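Local coordinates for protein PAN2-PAN3 deadenylation complex catalytic subunit pan2 (Neurospora crassa, PDB 4CZX) that probably shortens the poly(A) tails of mRNA as catalytic subunit of the PAN2-PAN3 deadenylation complex, this chain being the subunit's N-terminal WD40 domain, at residues A[9-14]-A[312-317]; A[75-80]-A[115-120]. One frame throughout, in Å; residues are numbered along the deposited sequence. Where two conformers were deposited one is given.

In the fold
Both contacts lie in one seven-bladed beta-propeller, the WD40 domain of Pan2. Contact 1 closes the ring. Strand 10-16, from the start of the chain, is the rim strand of a blade whose other three strands, 290-295, 302-306 and 310-315, come from the chain's end. Contact 2 lies in sequence between the segments of contact 1 and joins two blades. Its strands 77-80 and 114-119 each form one edge of a four-stranded antiparallel sheet. The centres of the two contacts are about 26 Å apart. Contact 1 sits about 19 Å from the centre of the chain and contact 2 about 8 Å. One holds the outer edge of a blade, the other the inner strands of neighbouring blades.

Contact 1 (A[9-14]-A[312-317]); sequences WTQLGC and YVWGSP
Trp9 and Trp314 form the apolar centre. Their rings lie nearly parallel, with planes at 26°, but are slid apart and barely overlap. Trp314 CE3 sits over one face of the Trp9 ring, and Trp314 CB lies 3.5 Å from Trp9 CH2. This CB makes a CH-pi contact with the six-membered ring of Trp9. The buried Trp9 NE1 is satisfied by a hydrogen bond to Tyr283 O. The indole of Trp314 is itself covered by Gln11, whose CB stands 3.7 Å from the centroid of its six-membered ring. Gln11 CG is anti to its backbone N (chi1 -179°) and the chain runs on extended. That carries the amide past Trp314 to Tyr312, where OE1 lies in the ring plane at the edge, 3.5 Å from Tyr312 CD2. Away from the indoles, Leu12 CD1 packs on the backbone of Gly315, and Thr10 CG2 meets Pro317 CG.

The strands are antiparallel. Thr10 and Gly315 exchange two backbone hydrogen bonds. Leu12 N gives a 2.8 Å bond to Val313 O, and Gly13 N reaches the same oxygen weakly. Val313 N bonds in turn to Gly13 O at 3.0 Å. Leu12 and Gly13 both face Val313, a classic beta bulge. Farther out, Tyr312 OH bonds to Gln287 N.

The chemistry is that of a mixed seam. Main-chain bonds set the pairing of the two chain ends, and the two indoles, in contact but slid apart, cover one side of it. This is the "Velcro" closure known from WD40 propellers.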
ATOM      1  N   TRP A   9     -24.321  19.004 -39.227  1.00 46.91           N
ATOM      2  CA  TRP A   9     -24.085  19.307 -37.824  1.00 54.15           C
ATOM      3  C   TRP A   9     -24.808  18.328 -36.906  1.00 51.23           C
ATOM      4  O   TRP A   9     -26.038  18.315 -36.839  1.00 50.23           O
ATOM      5  CB  TRP A   9     -24.531  20.738 -37.522  1.00 56.56           C
ATOM      6  CG  TRP A   9     -24.215  21.194 -36.139  1.00 52.40           C
ATOM      7  CD1 TRP A   9     -25.098  21.393 -35.116  1.00 51.13           C
ATOM      8  CD2 TRP A   9     -22.919  21.518 -35.622  1.00 47.84           C
ATOM      9  NE1 TRP A   9     -24.431  21.824 -33.994  1.00 47.37           N
ATOM     10  CE2 TRP A   9     -23.092  21.906 -34.278  1.00 45.20           C
ATOM     11  CE3 TRP A   9     -21.629  21.516 -36.165  1.00 48.04           C
ATOM     12  CZ2 TRP A   9     -22.022  22.288 -33.467  1.00 44.74           C
ATOM     13  CZ3 TRP A   9     -20.567  21.899 -35.359  1.00 45.71           C
ATOM     14  CH2 TRP A   9     -20.773  22.282 -34.023  1.00 45.70           C
ATOM     15  N   THR A  10     -24.039  17.505 -36.206  1.00 45.24           N
ATOM     16  CA  THR A  10     -24.620  16.560 -35.266  1.00 49.45           C
ATOM     17  C   THR A  10     -23.604  16.197 -34.186  1.00 45.12           C
ATOM     18  O   THR A  10     -22.404  16.450 -34.342  1.00 37.75           O
ATOM     19  CB  THR A  10     -25.120  15.284 -35.985  1.00 55.08           C
ATOM     20  OG1 THR A  10     -25.954  14.527 -35.099  1.00 61.14           O
ATOM     21  CG2 THR A  10     -23.954  14.427 -36.452  1.00 49.88           C
ATOM     22  N   GLN A  11     -24.087  15.645 -33.076  1.00 43.25           N
ATOM     23  CA  GLN A  11     -23.203  15.193 -32.012  1.00 41.34           C
ATOM     24  C   GLN A  11     -22.572  13.867 -32.403  1.00 41.51           C
ATOM     25  O   GLN A  11     -23.272  12.884 -32.639  1.00 48.66           O
ATOM     26  CB  GLN A  11     -23.952  15.056 -30.686  1.00 40.87           C
ATOM     27  CG  GLN A  11     -23.061  14.611 -29.548  1.00 43.13           C
ATOM     28  CD  GLN A  11     -23.770  14.628 -28.205  1.00 44.31           C
ATOM     29  OE1 GLN A  11     -23.664  13.684 -27.423  1.00 47.18           O
ATOM     30  NE2 GLN A  11     -24.492  15.707 -27.932  1.00 38.78           N
ATOM     31  N   LEU A  12     -21.245  13.848 -32.463  1.00 36.37           N
ATOM     32  CA  LEU A  12     -20.514  12.712 -33.004  1.00 41.39           C
ATOM     33  C   LEU A  12     -19.987  11.778 -31.916  1.00 44.01           C
ATOM     34  O   LEU A  12     -19.800  10.579 -32.147  1.00 41.17           O
ATOM     35  CB  LEU A  12     -19.357  13.211 -33.872  1.00 41.52           C
ATOM     36  CG  LEU A  12     -19.793  14.017 -35.099  1.00 43.88           C
ATOM     37  CD1 LEU A  12     -18.602  14.698 -35.737  1.00 41.95           C
ATOM     38  CD2 LEU A  12     -20.503  13.112 -36.099  1.00 38.84           C
ATOM     39  N   GLY A  13     -19.748  12.330 -30.733  1.00 43.62           N
ATOM     40  CA  GLY A  13     -19.219  11.549 -29.633  1.00 35.89           C
ATOM     41  C   GLY A  13     -19.284  12.302 -28.323  1.00 39.06           C
ATOM     42  O   GLY A  13     -19.455  13.515 -28.292  1.00 36.29           O
ATOM     43  N   CYS A  14     -19.133  11.567 -27.230  1.00 35.94           N
ATOM     44  CA  CYS A  14     -19.177  12.156 -25.902  0.70 34.06           C
ATOM     45  C   CYS A  14     -18.434  11.268 -24.920  1.00 37.06           C
ATOM     46  O   CYS A  14     -18.418  10.045 -25.070  1.00 36.92           O
ATOM     47  CB  CYS A  14     -20.626  12.359 -25.448  0.70 35.84           C
ATOM     48  SG  CYS A  14     -20.801  12.941 -23.742  0.70 47.12           S
ATOM     49  N   TYR A 312     -17.959  16.826 -25.461  1.00 30.33           N
ATOM     50  CA  TYR A 312     -18.681  16.462 -26.670  1.00 33.27           C
ATOM     51  C   TYR A 312     -17.871  16.813 -27.900  1.00 34.86           C
ATOM     52  O   TYR A 312     -17.144  17.804 -27.905  1.00 34.58           O
ATOM     53  CB  TYR A 312     -20.021  17.193 -26.765  1.00 33.22           C
ATOM     54  CG  TYR A 312     -20.928  17.067 -25.569  1.00 34.29           C
ATOM     55  CD1 TYR A 312     -20.797  17.919 -24.482  1.00 39.71           C
ATOM     56  CD2 TYR A 312     -21.940  16.122 -25.542  1.00 36.36           C
ATOM     57  CE1 TYR A 312     -21.638  17.821 -23.390  1.00 37.63           C
ATOM     58  CE2 TYR A 312     -22.790  16.016 -24.456  1.00 40.39           C
ATOM     59  CZ  TYR A 312     -22.631  16.867 -23.379  1.00 41.30           C
ATOM     60  OH  TYR A 312     -23.464  16.761 -22.289  1.00 40.66           O
ATOM     61  N   VAL A 313     -18.006  16.010 -28.948  1.00 31.51           N
ATOM     62  CA  VAL A 313     -17.492  16.395 -30.257  1.00 28.02           C
ATOM     63  C   VAL A 313     -18.662  16.535 -31.208  1.00 32.48           C
ATOM     64  O   VAL A 313     -19.492  15.634 -31.320  1.00 37.47           O
ATOM     65  CB  VAL A 313     -16.477  15.380 -30.810  1.00 30.57           C
ATOM     66  CG1 VAL A 313     -16.216  15.626 -32.305  1.00 35.45           C
ATOM     67  CG2 VAL A 313     -15.184  15.467 -30.034  1.00 33.17           C
ATOM     68  N   TRP A 314     -18.728  17.685 -31.876  1.00 33.33           N
ATOM     69  CA  TRP A 314     -19.764  17.968 -32.855  1.00 35.32           C
ATOM     70  C   TRP A 314     -19.128  18.208 -34.215  1.00 43.17           C
ATOM     71  O   TRP A 314     -17.955  18.580 -34.310  1.00 39.04           O
ATOM     72  CB  TRP A 314     -20.597  19.187 -32.445  1.00 42.57           C
ATOM     73  CG  TRP A 314     -21.600  18.923 -31.346  1.00 40.47           C
ATOM     74  CD1 TRP A 314     -21.337  18.738 -30.020  1.00 42.78           C
ATOM     75  CD2 TRP A 314     -23.023  18.836 -31.489  1.00 43.32           C
ATOM     76  NE1 TRP A 314     -22.511  18.534 -29.328  1.00 41.52           N
ATOM     77  CE2 TRP A 314     -23.559  18.589 -30.209  1.00 42.32           C
ATOM     78  CE3 TRP A 314     -23.897  18.944 -32.577  1.00 45.76           C
ATOM     79  CZ2 TRP A 314     -24.930  18.444 -29.989  1.00 46.00           C
ATOM     80  CZ3 TRP A 314     -25.257  18.796 -32.357  1.00 47.26           C
ATOM     81  CH2 TRP A 314     -25.759  18.550 -31.073  1.00 48.97           C
ATOM     82  N   GLY A 315     -19.912  17.999 -35.265  1.00 45.92           N
ATOM     83  CA  GLY A 315     -19.432  18.177 -36.622  1.00 47.59           C
ATOM     84  C   GLY A 315     -20.359  17.504 -37.610  1.00 45.32           C
ATOM     85  O   GLY A 315     -21.474  17.113 -37.259  1.00 43.42           O
ATOM     86  N   SER A 316     -19.901  17.377 -38.852  1.00 42.84           N
ATOM     87  CA  SER A 316     -20.683  16.730 -39.894  1.00 41.95           C
ATOM     88  C   SER A 316     -20.711  15.207 -39.753  1.00 47.22           C
ATOM     89  O   SER A 316     -19.708  14.589 -39.389  1.00 44.14           O
ATOM     90  CB  SER A 316     -20.130  17.103 -41.268  1.00 42.87           C
ATOM     91  OG  SER A 316     -20.704  16.287 -42.268  1.00 47.37           O
ATOM     92  N   PRO A 317     -21.867  14.594 -40.041  1.00 52.95           N
ATOM     93  CA  PRO A 317     -21.991  13.133 -40.066  1.00 59.05           C
ATOM     94  C   PRO A 317     -21.126  12.511 -41.156  1.00 66.08           C
ATOM     95  O   PRO A 317     -20.872  11.307 -41.132  1.00 68.50           O
ATOM     96  CB  PRO A 317     -23.478  12.901 -40.363  1.00 65.17           C
ATOM     97  CG  PRO A 317     -24.153  14.183 -40.034  1.00 63.32           C
ATOM     98  CD  PRO A 317     -23.154  15.264 -40.293  1.00 59.43           C
TER

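Contact 2 (A[75-80]-A[115-120]); sequences LRQFLF and RAMSFT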
ATOM      1  N   LEU A  75      -4.576  20.773 -14.603  1.00 23.74           N
ATOM      2  CA  LEU A  75      -3.799  20.756 -15.830  1.00 22.95           C
ATOM      3  C   LEU A  75      -4.211  22.035 -16.554  1.00 25.79           C
ATOM      4  O   LEU A  75      -5.381  22.201 -16.874  1.00 26.11           O
ATOM      5  CB  LEU A  75      -4.091  19.500 -16.659  1.00 25.15           C
ATOM      6  CG  LEU A  75      -2.965  18.991 -17.568  1.00 25.48           C
ATOM      7  CD1 LEU A  75      -3.352  17.665 -18.234  1.00 20.40           C
ATOM      8  CD2 LEU A  75      -2.617  20.035 -18.621  1.00 26.37           C
ATOM      9  N   ARG A  76      -3.267  22.945 -16.766  1.00 22.82           N
ATOM     10  CA  ARG A  76      -3.626  24.291 -17.228  1.00 23.19           C
ATOM     11  C   ARG A  76      -3.737  24.421 -18.738  1.00 24.14           C
ATOM     12  O   ARG A  76      -4.589  25.174 -19.238  1.00 21.63           O
ATOM     13  CB  ARG A  76      -2.609  25.307 -16.706  1.00 29.51           C
ATOM     14  CG  ARG A  76      -2.429  25.274 -15.191  1.00 35.67           C
ATOM     15  CD  ARG A  76      -2.944  26.525 -14.598  1.00 29.29           C
ATOM     16  NE  ARG A  76      -2.922  26.535 -13.146  1.00 23.20           N
ATOM     17  CZ  ARG A  76      -3.962  26.928 -12.415  1.00 21.64           C
ATOM     18  NH1 ARG A  76      -5.076  27.312 -13.022  1.00 26.89           N
ATOM     19  NH2 ARG A  76      -3.892  26.913 -11.089  1.00 24.13           N
ATOM     20  N   GLN A  77      -2.870  23.717 -19.461  1.00 22.25           N
ATOM     21  CA  GLN A  77      -2.796  23.858 -20.925  1.00 20.56           C
ATOM     22  C   GLN A  77      -1.983  22.716 -21.551  1.00 23.03           C
ATOM     23  O   GLN A  77      -1.086  22.156 -20.903  1.00 21.62           O
ATOM     24  CB  GLN A  77      -2.169  25.205 -21.309  1.00 22.54           C
ATOM     25  CG  GLN A  77      -2.294  25.600 -22.804  1.00 25.02           C
ATOM     26  CD  GLN A  77      -1.375  26.760 -23.180  1.00 21.72           C
ATOM     27  OE1 GLN A  77      -1.020  27.579 -22.334  1.00 22.73           O
ATOM     28  NE2 GLN A  77      -0.939  26.798 -24.438  1.00 25.33           N
ATOM     29  N   PHE A  78      -2.329  22.385 -22.795  1.00 21.01           N
ATOM     30  CA  PHE A  78      -1.564  21.470 -23.648  1.00 22.06           C
ATOM     31  C   PHE A  78      -0.854  22.243 -24.762  1.00 27.81           C
ATOM     32  O   PHE A  78      -1.343  23.290 -25.214  1.00 26.06           O
ATOM     33  CB  PHE A  78      -2.470  20.435 -24.317  1.00 21.71           C
ATOM     34  CG  PHE A  78      -3.272  19.589 -23.375  1.00 22.12           C
ATOM     35  CD1 PHE A  78      -2.711  18.475 -22.762  1.00 22.12           C
ATOM     36  CD2 PHE A  78      -4.620  19.859 -23.167  1.00 27.04           C
ATOM     37  CE1 PHE A  78      -3.475  17.672 -21.908  1.00 25.52           C
ATOM     38  CE2 PHE A  78      -5.387  19.064 -22.317  1.00 28.47           C
ATOM     39  CZ  PHE A  78      -4.811  17.966 -21.687  1.00 22.97           C
ATOM     40  N   LEU A  79       0.291  21.730 -25.205  1.00 22.56           N
ATOM     41  CA  LEU A  79       0.858  22.109 -26.507  1.00 22.41           C
ATOM     42  C   LEU A  79       1.359  20.846 -27.191  1.00 24.49           C
ATOM     43  O   LEU A  79       1.683  19.863 -26.517  1.00 24.07           O
ATOM     44  CB  LEU A  79       2.001  23.116 -26.381  1.00 27.03           C
ATOM     45  CG  LEU A  79       1.698  24.596 -26.116  1.00 33.25           C
ATOM     46  CD1 LEU A  79       3.012  25.352 -26.036  1.00 27.57           C
ATOM     47  CD2 LEU A  79       0.792  25.189 -27.193  1.00 29.14           C
ATOM     48  N   PHE A  80       1.426  20.882 -28.520  1.00 22.81           N
ATOM     49  CA  PHE A  80       1.734  19.697 -29.304  1.00 26.80           C
ATOM     50  C   PHE A  80       2.893  19.892 -30.264  1.00 29.54           C
ATOM     51  O   PHE A  80       2.936  20.886 -31.009  1.00 27.29           O
ATOM     52  CB  PHE A  80       0.493  19.264 -30.090  1.00 26.31           C
ATOM     53  CG  PHE A  80      -0.706  19.074 -29.230  1.00 24.64           C
ATOM     54  CD1 PHE A  80      -0.865  17.906 -28.498  1.00 26.13           C
ATOM     55  CD2 PHE A  80      -1.657  20.084 -29.107  1.00 26.00           C
ATOM     56  CE1 PHE A  80      -1.962  17.735 -27.661  1.00 24.41           C
ATOM     57  CE2 PHE A  80      -2.759  19.918 -28.286  1.00 26.72           C
ATOM     58  CZ  PHE A  80      -2.915  18.741 -27.563  1.00 27.10           C
ATOM     59  N   ARG A 115       0.421  29.635 -15.763  1.00 22.98           N
ATOM     60  CA  ARG A 115      -0.942  29.567 -16.291  1.00 22.51           C
ATOM     61  C   ARG A 115      -1.007  29.356 -17.797  1.00 24.01           C
ATOM     62  O   ARG A 115      -2.050  28.965 -18.338  1.00 23.93           O
ATOM     63  CB  ARG A 115      -1.707  30.855 -15.952  1.00 23.62           C
ATOM     64  CG  ARG A 115      -1.914  31.097 -14.453  1.00 22.77           C
ATOM     65  CD  ARG A 115      -2.760  30.005 -13.812  1.00 21.15           C
ATOM     66  NE  ARG A 115      -2.932  30.284 -12.378  1.00 24.66           N
ATOM     67  CZ  ARG A 115      -3.904  31.042 -11.868  1.00 25.49           C
ATOM     68  NH1 ARG A 115      -4.818  31.596 -12.661  1.00 26.58           N
ATOM     69  NH2 ARG A 115      -3.966  31.251 -10.552  1.00 26.77           N
ATOM     70  N   ALA A 116       0.102  29.638 -18.479  1.00 22.07           N
ATOM     71  CA  ALA A 116       0.075  29.728 -19.919  1.00 22.19           C
ATOM     72  C   ALA A 116       1.427  29.454 -20.539  1.00 23.73           C
ATOM     73  O   ALA A 116       2.475  29.753 -19.968  1.00 26.06           O
ATOM     74  CB  ALA A 116      -0.413  31.128 -20.358  1.00 23.44           C
ATOM     75  N   MET A 117       1.387  28.923 -21.742  1.00 20.76           N
ATOM     76  CA  MET A 117       2.601  28.854 -22.532  1.00 21.09           C
ATOM     77  C   MET A 117       2.329  28.896 -24.013  1.00 23.14           C
ATOM     78  O   MET A 117       1.210  28.627 -24.471  1.00 24.41           O
ATOM     79  CB  MET A 117       3.360  27.601 -22.195  1.00 24.35           C
ATOM     80  CG  MET A 117       2.587  26.437 -22.501  1.00 27.71           C
ATOM     81  SD  MET A 117       3.684  25.109 -22.085  1.00 70.53           S
ATOM     82  CE  MET A 117       2.484  23.934 -22.311  1.00 13.11           C
ATOM     83  N   SER A 118       3.370  29.225 -24.761  1.00 25.51           N
ATOM     84  CA  SER A 118       3.261  29.360 -26.207  1.00 25.54           C
ATOM     85  C   SER A 118       4.586  29.043 -26.865  1.00 26.14           C
ATOM     86  O   SER A 118       5.629  29.032 -26.214  1.00 23.14           O
ATOM     87  CB  SER A 118       2.828  30.782 -26.589  1.00 25.57           C
ATOM     88  OG  SER A 118       3.896  31.697 -26.397  1.00 26.49           O
ATOM     89  N   PHE A 119       4.550  28.811 -28.166  1.00 25.73           N
ATOM     90  CA  PHE A 119       5.778  28.762 -28.930  1.00 28.20           C
ATOM     91  C   PHE A 119       6.306  30.183 -29.095  1.00 31.80           C
ATOM     92  O   PHE A 119       5.657  31.151 -28.678  1.00 32.65           O
ATOM     93  CB  PHE A 119       5.540  28.063 -30.269  1.00 32.55           C
ATOM     94  CG  PHE A 119       5.096  26.635 -30.108  1.00 30.61           C
ATOM     95  CD1 PHE A 119       5.979  25.682 -29.627  1.00 27.53           C
ATOM     96  CD2 PHE A 119       3.795  26.253 -30.402  1.00 28.03           C
ATOM     97  CE1 PHE A 119       5.583  24.364 -29.447  1.00 26.99           C
ATOM     98  CE2 PHE A 119       3.388  24.941 -30.222  1.00 29.67           C
ATOM     99  CZ  PHE A 119       4.288  23.991 -29.753  1.00 30.20           C
ATOM    100  N   THR A 120       7.498  30.302 -29.665  1.00 32.23           N
ATOM    101  CA  THR A 120       8.151  31.593 -29.798  1.00 30.70           C
ATOM    102  C   THR A 120       8.593  31.763 -31.250  1.00 32.00           C
ATOM    103  O   THR A 120       7.856  31.402 -32.162  1.00 34.18           O
ATOM    104  CB  THR A 120       9.358  31.727 -28.834  1.00 26.60           C
ATOM    105  OG1 THR A 120      10.400  30.815 -29.218  1.00 28.42           O
ATOM    106  CG2 THR A 120       8.925  31.436 -27.385  1.00 28.49           C
TER
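Gln77 reaches across to the backbone of Met117 with both ends of its amide. Gln77 OE1 accepts from Met117 N at 2.8 Å, with an N-H...O angle of 162°. Gln77 NE2 gives to Met117 O, also at 2.8 Å, and this oxygen lies close to the amide plane. The two bonds fix the rotation of the amide. The side chain is stretched straight out from its strand and spans the gap to the next.

The charged pair is a stack. The guanidinium of Arg76 lies flat on that of Arg115, with planes at 17° and Arg115 NE 3.5 Å from Arg76 CZ. Asp113, salt-bridged to Arg115 NH2, probably eases the like charges. Arg76 NE bonds to Ser90 OG.

Apolar packing centres on Leu79. It meets Met117 tip to tip, with Leu79 CD1 3.7 Å from Met117 CG. The same methyl lies over one face of the Phe119 ring, 4.2 Å from its centroid.

Strands 77-80 and 114-119 run nearly parallel, at 13°, with axes 7.6 Å apart. They are the inner edges of adjacent propeller blades, in the predicted repeats WD 2 and WD 3. Met117 also touches Ile86 and Leu88 of strand 85-88, and Ile127 and Val129 of strand 126-131. Phe78 and Phe80 point away from strand 114-119 and pack on Trp43 and on Ala34 of strand 32-35.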